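PDB 4A0S: octenoyl-coa reductase/carboxylase from Streptomyces sp., which probably catalyses the NADPH-dependent reductive carboxylation of 2-octenoyl-CoA, a carbon-fixing step that supplies extender units for polyketide biosynthesis. Local coordinates for residues D23-L28 with T168-L173; V65-M70 with S182-K187; L298-E301 with R305-D308. One frame throughout, in Å; residues are numbered along the deposited sequence.

Contact 1 (D23-L28 with T168-L173)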
loop_
_atom_site.group_PDB
_atom_site.type_symbol
_atom_site.label_atom_id
_atom_site.label_comp_id
_atom_site.label_asym_id
_atom_site.label_seq_id
_atom_site.Cartn_x
_atom_site.Cartn_y
_atom_site.Cartn_z
ATOM N N ASP A 23 -2.220 2.447 49.293
ATOM C CA ASP A 23 -1.265 1.341 49.289
ATOM C C ASP A 23 -1.815 0.149 48.539
ATOM O O ASP A 23 -1.060 -0.687 48.038
ATOM C CB ASP A 23 -0.997 0.897 50.728
ATOM C CG ASP A 23 -0.127 1.869 51.478
ATOM O OD1 ASP A 23 0.448 2.765 50.820
ATOM O OD2 ASP A 23 -0.010 1.733 52.716
ATOM N N THR A 24 -3.135 0.038 48.533
ATOM C CA THR A 24 -3.803 -1.084 47.883
ATOM C C THR A 24 -5.008 -0.567 47.134
ATOM O O THR A 24 -5.454 0.557 47.339
ATOM C CB THR A 24 -4.289 -2.160 48.896
ATOM O OG1 THR A 24 -5.387 -1.646 49.648
ATOM C CG2 THR A 24 -3.171 -2.587 49.856
ATOM N N TYR A 25 -5.544 -1.392 46.253
ATOM C CA TYR A 25 -6.787 -1.036 45.621
ATOM C C TYR A 25 -7.597 -2.263 45.313
ATOM O O TYR A 25 -7.053 -3.363 45.222
ATOM C CB TYR A 25 -6.551 -0.183 44.374
ATOM C CG TYR A 25 -5.811 -0.869 43.265
ATOM C CD1 TYR A 25 -4.432 -0.817 43.213
ATOM C CD2 TYR A 25 -6.493 -1.552 42.257
ATOM C CE1 TYR A 25 -3.733 -1.415 42.203
ATOM C CE2 TYR A 25 -5.792 -2.177 41.223
ATOM C CZ TYR A 25 -4.414 -2.102 41.211
ATOM O OH TYR A 25 -3.682 -2.693 40.215
ATOM N N LEU A 26 -8.899 -2.056 45.156
ATOM C CA LEU A 26 -9.835 -3.124 44.798
ATOM C C LEU A 26 -9.643 -3.524 43.336
ATOM O O LEU A 26 -9.608 -2.679 42.432
ATOM C CB LEU A 26 -11.272 -2.668 45.048
ATOM C CG LEU A 26 -12.413 -3.679 44.894
ATOM C CD1 LEU A 26 -12.216 -4.832 45.859
ATOM C CD2 LEU A 26 -13.751 -3.002 45.143
ATOM N N ALA A 27 -9.508 -4.815 43.102
ATOM C CA ALA A 27 -9.262 -5.290 41.747
ATOM C C ALA A 27 -9.909 -6.628 41.492
ATOM O O ALA A 27 -9.876 -7.516 42.345
ATOM C CB ALA A 27 -7.769 -5.396 41.494
ATOM N N LEU A 28 -10.480 -6.757 40.298
ATOM C CA LEU A 28 -10.866 -8.037 39.764
ATOM C C LEU A 28 -9.574 -8.672 39.323
ATOM O O LEU A 28 -8.854 -8.106 38.502
ATOM C CB LEU A 28 -11.800 -7.878 38.566
ATOM C CG LEU A 28 -12.454 -9.183 38.108
ATOM C CD1 LEU A 28 -13.519 -9.673 39.121
ATOM C CD2 LEU A 28 -13.033 -8.998 36.725
ATOM N N THR A 168 -0.206 -8.011 30.625
ATOM C CA THR A 168 0.310 -7.106 31.629
ATOM C C THR A 168 -0.582 -7.162 32.832
ATOM O O THR A 168 -1.746 -7.523 32.739
ATOM C CB THR A 168 0.407 -5.620 31.185
ATOM O OG1 THR A 168 -0.846 -4.965 31.359
ATOM C CG2 THR A 168 0.902 -5.487 29.749
ATOM N N ASN A 169 -0.023 -6.759 33.958
ATOM C CA ASN A 169 -0.797 -6.663 35.149
ATOM C C ASN A 169 -1.409 -5.274 35.216
ATOM O O ASN A 169 -1.219 -4.442 34.312
ATOM C CB ASN A 169 0.083 -6.915 36.368
ATOM C CG ASN A 169 -0.622 -7.734 37.419
ATOM O OD1 ASN A 169 -1.811 -7.526 37.690
ATOM N ND2 ASN A 169 0.102 -8.670 38.026
ATOM N N PHE A 170 -2.142 -5.037 36.292
ATOM C CA PHE A 170 -2.640 -3.699 36.623
ATOM C C PHE A 170 -3.627 -3.233 35.573
ATOM O O PHE A 170 -3.640 -2.073 35.159
ATOM C CB PHE A 170 -1.488 -2.715 36.857
ATOM C CG PHE A 170 -0.320 -3.340 37.575
ATOM C CD1 PHE A 170 -0.508 -3.951 38.818
ATOM C CD2 PHE A 170 0.946 -3.342 37.005
ATOM C CE1 PHE A 170 0.565 -4.572 39.492
ATOM C CE2 PHE A 170 2.029 -3.937 37.654
ATOM C CZ PHE A 170 1.833 -4.561 38.917
ATOM N N GLY A 171 -4.457 -4.185 35.155
ATOM C CA GLY A 171 -5.519 -3.922 34.225
ATOM C C GLY A 171 -6.630 -3.047 34.781
ATOM O O GLY A 171 -6.604 -2.616 35.944
ATOM N N GLY A 172 -7.619 -2.805 33.930
ATOM C CA GLY A 172 -8.646 -1.819 34.206
ATOM C C GLY A 172 -9.866 -2.294 34.971
ATOM O O GLY A 172 -10.718 -1.480 35.309
ATOM N N LEU A 173 -9.975 -3.593 35.236
ATOM C CA LEU A 173 -11.111 -4.068 36.037
ATOM C C LEU A 173 -10.787 -3.945 37.525
ATOM O O LEU A 173 -10.645 -4.923 38.256
ATOM C CB LEU A 173 -11.525 -5.470 35.636
ATOM C CG LEU A 173 -12.302 -5.488 34.318
ATOM C CD1 LEU A 173 -12.262 -6.864 33.722
ATOM C CD2 LEU A 173 -13.732 -5.056 34.534
#
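Leu-173 and Leu-28 form the heart of this buried contact, meeting through both backbone and side chain. The amide N of Leu-28 donates to the carbonyl O of Leu-173 at 2.7 Å, with an N-H...O angle of 156°. Beside this bond the two isobutyl groups run alongside each other in a common direction, with CD2 of Leu-28 at 3.8 Å from CD1 of Leu-173. The CB of Leu-28 also leans on the CB of Leu-173, again at 3.8 Å. Branched aliphatic chains suit this buried place and probably help to keep water from the bond.

The pairing joins two parts of the GroES-like catalytic domain of a medium-chain dehydrogenase/reductase: strand 24-31, which belongs to a small antiparallel sheet, and the loop leading into strand 176-180. Leu-28 is also tied through its backbone to Leu-113, and Leu-26 to Glu-175, near the end of the same loop.

Three residues earlier on the strand, Tyr-25 reaches the loop with its hydroxyl. A chi1 of 64° carries its ring across to the loop, and the OH arrives at the edge of the Phe-170 ring, 3.7 Å from CD1; the two side chains cross at about a right angle. CB of Asn-169 lies over the centre of one face of that ring, 3.6 Å above its plane, while OD1 of Asn-169 accepts a hydrogen bond from the amide N of Phe-170.

Contact 2 (V65-M70 with S182-K187)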
loop_
_atom_site.group_PDB
_atom_site.type_symbol
_atom_site.label_atom_id
_atom_site.label_comp_id
_atom_site.label_asym_id
_atom_site.label_seq_id
_atom_site.Cartn_x
_atom_site.Cartn_y
_atom_site.Cartn_z
ATOM N N VAL A 65 1.059 5.960 33.776
ATOM C CA VAL A 65 0.069 6.827 34.355
ATOM C C VAL A 65 -0.825 5.967 35.212
ATOM O O VAL A 65 -1.170 4.855 34.830
ATOM C CB VAL A 65 -0.753 7.521 33.254
ATOM C CG1 VAL A 65 -1.844 8.323 33.849
ATOM C CG2 VAL A 65 0.161 8.429 32.406
ATOM N N LEU A 66 -1.142 6.472 36.401
ATOM C CA LEU A 66 -2.054 5.767 37.263
ATOM C C LEU A 66 -3.385 6.391 36.983
ATOM O O LEU A 66 -3.539 7.596 37.107
ATOM C CB LEU A 66 -1.672 5.947 38.716
ATOM C CG LEU A 66 -2.563 5.213 39.709
ATOM C CD1 LEU A 66 -2.484 3.678 39.541
ATOM C CD2 LEU A 66 -2.082 5.654 41.075
ATOM N N VAL A 67 -4.338 5.561 36.601
ATOM C CA VAL A 67 -5.669 6.019 36.267
ATOM C C VAL A 67 -6.593 5.532 37.367
ATOM O O VAL A 67 -6.519 4.365 37.729
ATOM C CB VAL A 67 -6.124 5.399 34.920
ATOM C CG1 VAL A 67 -7.583 5.727 34.610
ATOM C CG2 VAL A 67 -5.213 5.862 33.805
ATOM N N ALA A 68 -7.417 6.434 37.915
ATOM C CA ALA A 68 -8.545 6.035 38.756
ATOM C C ALA A 68 -9.574 5.574 37.751
ATOM O O ALA A 68 -10.127 6.381 37.019
ATOM C CB ALA A 68 -9.090 7.216 39.571
ATOM N N VAL A 69 -9.798 4.270 37.695
ATOM C CA VAL A 69 -10.642 3.694 36.670
ATOM C C VAL A 69 -12.115 3.874 37.023
ATOM O O VAL A 69 -12.592 3.370 38.041
ATOM C CB VAL A 69 -10.343 2.208 36.474
ATOM C CG1 VAL A 69 -11.244 1.628 35.394
ATOM C CG2 VAL A 69 -8.878 2.002 36.117
ATOM N N MET A 70 -12.836 4.561 36.154
ATOM C CA MET A 70 -14.236 4.834 36.411
ATOM C C MET A 70 -15.104 3.685 35.964
ATOM O O MET A 70 -16.017 3.276 36.672
ATOM C CB MET A 70 -14.630 6.140 35.738
ATOM C CG MET A 70 -14.010 7.340 36.449
ATOM S SD MET A 70 -14.582 7.491 38.158
ATOM C CE MET A 70 -16.236 8.070 37.862
ATOM N N SER A 182 1.243 5.855 26.414
ATOM C CA SER A 182 0.848 5.629 25.026
ATOM C C SER A 182 -0.362 4.708 24.908
ATOM O O SER A 182 -0.713 4.277 23.799
ATOM C CB SER A 182 2.013 5.059 24.226
ATOM O OG SER A 182 2.444 3.852 24.814
ATOM N N GLN A 183 -0.995 4.419 26.049
ATOM C CA GLN A 183 -2.289 3.740 26.064
ATOM C C GLN A 183 -3.430 4.727 26.237
ATOM O O GLN A 183 -4.597 4.352 26.141
ATOM C CB GLN A 183 -2.359 2.733 27.210
ATOM C CG GLN A 183 -1.394 1.580 27.098
ATOM C CD GLN A 183 -1.528 0.671 28.293
ATOM O OE1 GLN A 183 -0.652 0.617 29.147
ATOM N NE2 GLN A 183 -2.668 -0.008 28.388
ATOM N N LEU A 184 -3.078 5.984 26.502
ATOM C CA LEU A 184 -4.053 7.004 26.874
ATOM C C LEU A 184 -4.564 7.830 25.720
ATOM O O LEU A 184 -3.776 8.311 24.888
ATOM C CB LEU A 184 -3.445 7.958 27.902
ATOM C CG LEU A 184 -3.210 7.346 29.276
ATOM C CD1 LEU A 184 -2.537 8.346 30.155
ATOM C CD2 LEU A 184 -4.537 6.931 29.904
ATOM N N LEU A 185 -5.880 8.033 25.716
ATOM C CA LEU A 185 -6.517 8.973 24.816
ATOM C C LEU A 185 -7.531 9.775 25.616
ATOM O O LEU A 185 -8.048 9.281 26.618
ATOM C CB LEU A 185 -7.210 8.239 23.677
ATOM C CG LEU A 185 -6.280 7.507 22.711
ATOM C CD1 LEU A 185 -7.092 6.618 21.760
ATOM C CD2 LEU A 185 -5.369 8.521 21.978
ATOM N N PRO A 186 -7.815 11.007 25.177
ATOM C CA PRO A 186 -8.867 11.741 25.867
ATOM C C PRO A 186 -10.191 11.019 25.719
ATOM O O PRO A 186 -10.567 10.580 24.620
ATOM C CB PRO A 186 -8.905 13.093 25.148
ATOM C CG PRO A 186 -8.217 12.893 23.864
ATOM C CD PRO A 186 -7.211 11.791 24.074
ATOM N N LYS A 187 -10.864 10.848 26.838
ATOM C CA LYS A 187 -12.187 10.261 26.836
ATOM C C LYS A 187 -13.121 11.139 26.016
ATOM O O LYS A 187 -13.126 12.356 26.182
ATOM C CB LYS A 187 -12.698 10.167 28.266
ATOM C CG LYS A 187 -14.144 9.739 28.380
ATOM C CD LYS A 187 -14.612 9.957 29.793
ATOM C CE LYS A 187 -16.136 10.062 29.856
ATOM N NZ LYS A 187 -16.641 11.334 29.237
#
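Leu-184 carries its CG anti to the carbonyl carbon (chi1 -70°), and with chi2 at 176° the fork at the end of the side chain opens toward Val-65 and Val-67. Both valines have CG1 anti to the backbone N, which leaves CG2 beside that N, and in each it is CG2 that comes closest to the leucine. The two methyls of Leu-184 divide the work between them. CD1 presses against Val-65, 3.5 Å from CG2 and 3.8 Å from CG1, so that one methyl meets both arms of the valine as well as its CB, the two side chains meeting at a slant. CD2 belongs to Val-67, whose CG2 lies 4.1 Å away; here the two side chains pass antiparallel, and the touch is looser.

Val-65 and Val-67 stand two residues apart on strand 64-73, so their side chains emerge on the same face, and the residue between them, Leu-66, faces the other way. Valine fits such a strand because its branched CB is well tolerated by extended backbone, while the longer leucine bridges the gap between backbones whose nearest CA atoms, those of Val-65 and Leu-184, are 8.5 Å apart. Contact is therefore made by side chains alone, all three of them buried. Val-121 of strand 117-124 also touches Val-65, and Val-137 and Val-139 of strand 136-139 touch Leu-184, continuing the aliphatic surroundings.

Strands 64-73 and 184-186 belong to one curled sheet but are not neighbours in it, being linked through strands 117-124 and 136-139. Their packing is consistent with the interior of the GroES-like fold of medium-chain dehydrogenases/reductases, in which a curled sheet closes on an aliphatic core.

Contact 3 (L298-E301 with R305-D308)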
loop_
_atom_site.group_PDB
_atom_site.type_symbol
_atom_site.label_atom_id
_atom_site.label_comp_id
_atom_site.label_asym_id
_atom_site.label_seq_id
_atom_site.Cartn_x
_atom_site.Cartn_y
_atom_site.Cartn_z
ATOM N N LEU A 298 -25.804 -16.371 -0.493
ATOM C CA LEU A 298 -26.595 -15.514 0.384
ATOM C C LEU A 298 -26.085 -14.083 0.425
ATOM O O LEU A 298 -26.883 -13.139 0.367
ATOM C CB LEU A 298 -26.631 -16.041 1.811
ATOM C CG LEU A 298 -27.744 -16.968 2.269
ATOM C CD1 LEU A 298 -27.581 -17.165 3.767
ATOM C CD2 LEU A 298 -29.135 -16.403 1.925
ATOM N N VAL A 299 -24.769 -13.907 0.554
ATOM C CA VAL A 299 -24.238 -12.547 0.584
ATOM C C VAL A 299 -24.552 -11.858 -0.753
ATOM O O VAL A 299 -24.982 -10.710 -0.762
ATOM C CB VAL A 299 -22.735 -12.483 0.939
ATOM C CG1 VAL A 299 -22.288 -11.042 1.076
ATOM C CG2 VAL A 299 -22.450 -13.225 2.247
ATOM N N VAL A 300 -24.352 -12.566 -1.866
ATOM C CA VAL A 300 -24.711 -12.042 -3.196
ATOM C C VAL A 300 -26.176 -11.567 -3.233
ATOM O O VAL A 300 -26.456 -10.472 -3.722
ATOM C CB VAL A 300 -24.432 -13.071 -4.342
ATOM C CG1 VAL A 300 -24.919 -12.541 -5.701
ATOM C CG2 VAL A 300 -22.939 -13.424 -4.440
ATOM N N GLU A 301 -27.086 -12.386 -2.686
ATOM C CA GLU A 301 -28.522 -12.085 -2.625
ATOM C C GLU A 301 -28.791 -10.824 -1.835
ATOM O O GLU A 301 -29.578 -9.980 -2.258
ATOM C CB GLU A 301 -29.319 -13.199 -1.929
ATOM C CG GLU A 301 -29.223 -14.594 -2.500
ATOM C CD GLU A 301 -30.237 -15.550 -1.871
ATOM O OE1 GLU A 301 -31.448 -15.234 -1.885
ATOM O OE2 GLU A 301 -29.825 -16.620 -1.364
ATOM N N ARG A 305 -22.960 -8.762 -4.007
ATOM C CA ARG A 305 -21.709 -9.420 -4.376
ATOM C C ARG A 305 -21.197 -10.272 -3.236
ATOM O O ARG A 305 -21.647 -10.140 -2.109
ATOM C CB ARG A 305 -20.618 -8.386 -4.711
ATOM C CG ARG A 305 -21.003 -7.367 -5.757
ATOM C CD ARG A 305 -19.827 -6.454 -6.102
ATOM N NE ARG A 305 -19.109 -5.967 -4.926
ATOM C CZ ARG A 305 -19.337 -4.803 -4.332
ATOM N NH1 ARG A 305 -20.287 -3.995 -4.771
ATOM N NH2 ARG A 305 -18.620 -4.455 -3.273
ATOM N N GLU A 306 -20.225 -11.119 -3.533
ATOM C CA GLU A 306 -19.439 -11.765 -2.495
ATOM C C GLU A 306 -18.788 -10.725 -1.600
ATOM O O GLU A 306 -18.474 -9.620 -2.040
ATOM C CB GLU A 306 -18.359 -12.648 -3.100
ATOM C CG GLU A 306 -18.899 -13.872 -3.808
ATOM C CD GLU A 306 -17.860 -14.476 -4.745
ATOM O OE1 GLU A 306 -17.342 -13.748 -5.634
ATOM O OE2 GLU A 306 -17.546 -15.665 -4.580
ATOM N N PRO A 307 -18.591 -11.069 -0.326
ATOM C CA PRO A 307 -17.973 -10.064 0.515
ATOM C C PRO A 307 -16.563 -9.720 0.046
ATOM O O PRO A 307 -15.848 -10.574 -0.451
ATOM C CB PRO A 307 -17.944 -10.729 1.890
ATOM C CG PRO A 307 -18.051 -12.162 1.637
ATOM C CD PRO A 307 -18.931 -12.283 0.426
ATOM N N ASP A 308 -16.202 -8.458 0.195
ATOM C CA ASP A 308 -14.884 -7.963 -0.148
ATOM C C ASP A 308 -13.962 -8.237 1.014
ATOM O O ASP A 308 -12.784 -8.528 0.836
ATOM C CB ASP A 308 -14.995 -6.468 -0.397
ATOM C CG ASP A 308 -15.834 -6.176 -1.618
ATOM O OD1 ASP A 308 -15.398 -6.596 -2.706
ATOM O OD2 ASP A 308 -16.938 -5.600 -1.489
#
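The chain leaves helix 285-303 and doubles back beside its last turns, bringing the CA atoms of Val-300 and Arg-305 to within 4.2 Å. Val-299 points its side chain at the returning segment, and its CG1, anti to the backbone N (chi1 -175°), does most of the touching. This methyl lies 3.4 Å from the carbonyl O of Arg-305 and 3.6 Å from CD of Pro-307, the valine and proline side chains crossing at about a right angle. Proline suits a buried extended segment of this kind, since its ring offers a compact apolar surface and has no amide hydrogen to satisfy. One residue on, CG2 of Val-300 packs over the backbone, 3.7 Å from N of Glu-306, and brushes that residue's CG.

Arg-305 contributes its backbone here, while its CB points away from the helix segment. NH2 donates to OD2 of Asp-308 at 2.7 Å in a salt bridge, the carboxylate oxygen offering its syn lone pair and lying near the guanidinium plane. Asp-308 has a second cationic partner, Arg-327, on OD1, and OD2 also accepts a hydrogen bond from the amide N of Ile-223.

The chemistry is thus divided: aliphatic groups hold the helix against the returning segment, and a charged network probably helps to fix the approach to strand 309-312 of the Rossmann fold. The carbonyl O of Arg-305, buried against the valine, has no hydrogen-bonding partner in the model, which would be expected to cost some stability.

Contacts 1 and 2 are neighbours within the GroES-like part of the subunit, their centres about 13 Å apart, and they touch where the O of Gly-172 lies 3.2 Å from CG1 of Val-69. Their segments alternate along the chain, 23-28, 65-70, 168-173, 182-187, so the two contacts cross and join the small antiparallel sheet to the region of the larger one; the loop of contact 1 runs into strand 176-180, which pairs with strand 64-73. Contact 3 follows later, beyond the chain's centre, about 45 Å from contact 1 and 41 Å from contact 2, centre to centre, where helix 285-303 and the loop before strand 309-312 flank the parallel Rossmann sheet. The three thus sample both domains of this reductase.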